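Local structure of GrgF (Penicillium sp. sh18, 6LZH) at residues A[233-237]-A[248-252]. The protein acts as a polyketide transferase in gregatin A biosynthesis, fusing two polyketide chains by Claisen condensation on an alpha/beta hydrolase scaffold. Residues are numbered along the deposited sequence; the frame is centred on the assembly and turned at random.
Sequences MMVTP and QLNCF
Thr236 OG1 donates a hydrogen bond to Gln248 OE1 (2.9 Å). The two side chains come from opposite directions. The bond meets the carbonyl at 133°, and the hydroxyl lies 35° out of the amide plane. Thr236 CG2 also touches Gln248 OE1, at 3.2 Å. Gln248 NE2 bonds to Cys243 O and weakly to Asp240 OD2, probably the acid of a Cys-His-Asp triad with Cys115 and His269, so Gln248 is likely to sit in its second shell. Bonds at both OE1 and NE2 should hold the amide's rotation. A leucine here would probably leave Thr236 OG1 and Cys243 O without these partners and remove the weak tie to Asp240.

Met234 packs beside this bond, against the helix backbone. Its chain is extended to SD, then bends (chi3 -69°). Met234 SD lies 3.2 Å from Gln248 O, which also accepts the helix bond from Phe252 N. This oxygen sits opposite the CG-SD bond, consistent with a sulfur-oxygen (chalcogen) contact. Met234 CE rests on Cys251 CB at 4.0 Å. Met234 CB meets Phe252 CD1 obliquely (3.9 Å).

Strand and helix run nearly antiparallel, as the first two elements of a beta-alpha-beta unit completed by strand 259-264. Leu261 of that strand touches Leu249 and Phe252, and helix 277-292 covers Met233 and Val235.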
ATOM      1  N   MET A 233      -6.938  18.949 -11.664  1.00 13.06           N
ATOM      2  CA  MET A 233      -8.235  19.584 -11.514  1.00 14.33           C
ATOM      3  C   MET A 233      -9.148  18.692 -10.695  1.00 13.86           C
ATOM      4  O   MET A 233      -9.274  17.496 -10.981  1.00 16.49           O
ATOM      5  CB  MET A 233      -8.870  19.857 -12.874  1.00 13.74           C
ATOM      6  CG  MET A 233     -10.252  20.395 -12.748  1.00 13.26           C
ATOM      7  SD  MET A 233     -10.892  20.804 -14.403  1.00 17.34           S
ATOM      8  CE  MET A 233     -12.486  21.488 -13.954  1.00 19.41           C
ATOM      9  N   MET A 234      -9.811  19.269  -9.701  1.00 12.41           N
ATOM     10  CA  MET A 234     -10.851  18.543  -8.996  1.00 16.34           C
ATOM     11  C   MET A 234     -12.211  19.106  -9.365  1.00 15.80           C
ATOM     12  O   MET A 234     -12.388  20.332  -9.445  1.00 14.32           O
ATOM     13  CB  MET A 234     -10.678  18.616  -7.479  1.00 15.05           C
ATOM     14  CG  MET A 234     -11.589  17.606  -6.778  1.00 16.66           C
ATOM     15  SD  MET A 234     -11.301  17.606  -5.007  1.00 20.87           S
ATOM     16  CE  MET A 234      -9.662  16.880  -4.892  1.00 20.11           C
ATOM     17  N   VAL A 235     -13.170  18.205  -9.557  1.00 14.62           N
ATOM     18  CA  VAL A 235     -14.548  18.561  -9.898  1.00 12.14           C
ATOM     19  C   VAL A 235     -15.448  17.991  -8.818  1.00 15.19           C
ATOM     20  O   VAL A 235     -15.663  16.770  -8.749  1.00 18.50           O
ATOM     21  CB  VAL A 235     -14.948  18.052 -11.284  1.00 16.42           C
ATOM     22  CG1 VAL A 235     -16.405  18.411 -11.577  1.00 15.10           C
ATOM     23  CG2 VAL A 235     -14.004  18.638 -12.326  1.00 16.27           C
ATOM     24  N   THR A 236     -15.966  18.873  -7.967  1.00 15.30           N
ATOM     25  CA  THR A 236     -16.584  18.477  -6.709  1.00 15.36           C
ATOM     26  C   THR A 236     -18.044  18.911  -6.711  1.00 16.06           C
ATOM     27  O   THR A 236     -18.325  20.120  -6.781  1.00 16.11           O
ATOM     28  CB  THR A 236     -15.831  19.105  -5.525  1.00 19.86           C
ATOM     29  OG1 THR A 236     -14.528  18.516  -5.414  1.00 18.37           O
ATOM     30  CG2 THR A 236     -16.580  18.894  -4.223  1.00 17.10           C
ATOM     31  N   PRO A 237     -18.997  17.984  -6.648  1.00 14.07           N
ATOM     32  CA  PRO A 237     -20.392  18.392  -6.478  1.00 16.45           C
ATOM     33  C   PRO A 237     -20.543  19.113  -5.148  1.00 17.08           C
ATOM     34  O   PRO A 237     -19.914  18.741  -4.155  1.00 17.78           O
ATOM     35  CB  PRO A 237     -21.163  17.066  -6.510  1.00 16.85           C
ATOM     36  CG  PRO A 237     -20.215  16.065  -7.199  1.00 17.80           C
ATOM     37  CD  PRO A 237     -18.850  16.515  -6.715  1.00 17.05           C
ATOM     38  N   GLN A 248     -13.623  15.848  -0.140  1.00 15.30           N
ATOM     39  CA  GLN A 248     -13.004  16.218  -1.420  1.00 16.21           C
ATOM     40  C   GLN A 248     -12.245  17.538  -1.306  1.00 16.89           C
ATOM     41  O   GLN A 248     -11.131  17.678  -1.832  1.00 15.31           O
ATOM     42  CB  GLN A 248     -14.069  16.324  -2.525  1.00 16.68           C
ATOM     43  CG  GLN A 248     -14.886  15.043  -2.796  1.00 15.70           C
ATOM     44  CD  GLN A 248     -15.962  15.245  -3.869  1.00 16.31           C
ATOM     45  OE1 GLN A 248     -15.716  15.876  -4.908  1.00 14.97           O
ATOM     46  NE2 GLN A 248     -17.167  14.703  -3.622  1.00 16.66           N
ATOM     47  N   LEU A 249     -12.827  18.525  -0.617  1.00 15.41           N
ATOM     48  CA  LEU A 249     -12.153  19.815  -0.481  1.00 16.65           C
ATOM     49  C   LEU A 249     -10.944  19.700   0.430  1.00 18.16           C
ATOM     50  O   LEU A 249      -9.933  20.377   0.212  1.00 17.79           O
ATOM     51  CB  LEU A 249     -13.125  20.866   0.051  1.00 17.43           C
ATOM     52  CG  LEU A 249     -14.270  21.146  -0.939  1.00 24.98           C
ATOM     53  CD1 LEU A 249     -15.145  22.302  -0.472  1.00 26.38           C
ATOM     54  CD2 LEU A 249     -13.712  21.403  -2.343  1.00 25.22           C
ATOM     55  N   ASN A 250     -11.023  18.822   1.429  1.00 20.48           N
ATOM     56  CA  ASN A 250      -9.857  18.532   2.255  1.00 17.13           C
ATOM     57  C   ASN A 250      -8.716  17.996   1.400  1.00 15.80           C
ATOM     58  O   ASN A 250      -7.568  18.439   1.523  1.00 18.09           O
ATOM     59  CB  ASN A 250     -10.247  17.539   3.356  1.00 22.23           C
ATOM     60  CG  ASN A 250     -10.979  18.222   4.519  1.00 31.07           C
ATOM     61  OD1 ASN A 250     -10.935  19.453   4.645  1.00 31.43           O
ATOM     62  ND2 ASN A 250     -11.638  17.437   5.374  1.00 29.61           N
ATOM     63  N   CYS A 251      -9.023  17.073   0.494  1.00 15.97           N
ATOM     64  CA  CYS A 251      -7.998  16.580  -0.417  1.00 16.05           C
ATOM     65  C   CYS A 251      -7.440  17.715  -1.280  1.00 15.56           C
ATOM     66  O   CYS A 251      -6.215  17.864  -1.419  1.00 18.42           O
ATOM     67  CB  CYS A 251      -8.575  15.451  -1.271  1.00 15.97           C
ATOM     68  SG  CYS A 251      -7.358  14.637  -2.347  1.00 19.31           S
ATOM     69  N   PHE A 252      -8.325  18.531  -1.864  1.00 14.27           N
ATOM     70  CA  PHE A 252      -7.861  19.673  -2.653  1.00 17.76           C
ATOM     71  C   PHE A 252      -6.955  20.581  -1.827  1.00 18.04           C
ATOM     72  O   PHE A 252      -5.939  21.077  -2.326  1.00 16.41           O
ATOM     73  CB  PHE A 252      -9.038  20.474  -3.209  1.00 17.27           C
ATOM     74  CG  PHE A 252      -8.635  21.517  -4.237  1.00 17.11           C
ATOM     75  CD1 PHE A 252      -8.407  21.143  -5.556  1.00 19.72           C
ATOM     76  CD2 PHE A 252      -8.470  22.853  -3.889  1.00 20.49           C
ATOM     77  CE1 PHE A 252      -8.012  22.063  -6.508  1.00 16.92           C
ATOM     78  CE2 PHE A 252      -8.081  23.815  -4.860  1.00 15.99           C
ATOM     79  CZ  PHE A 252      -7.845  23.401  -6.166  1.00 17.95           C
TER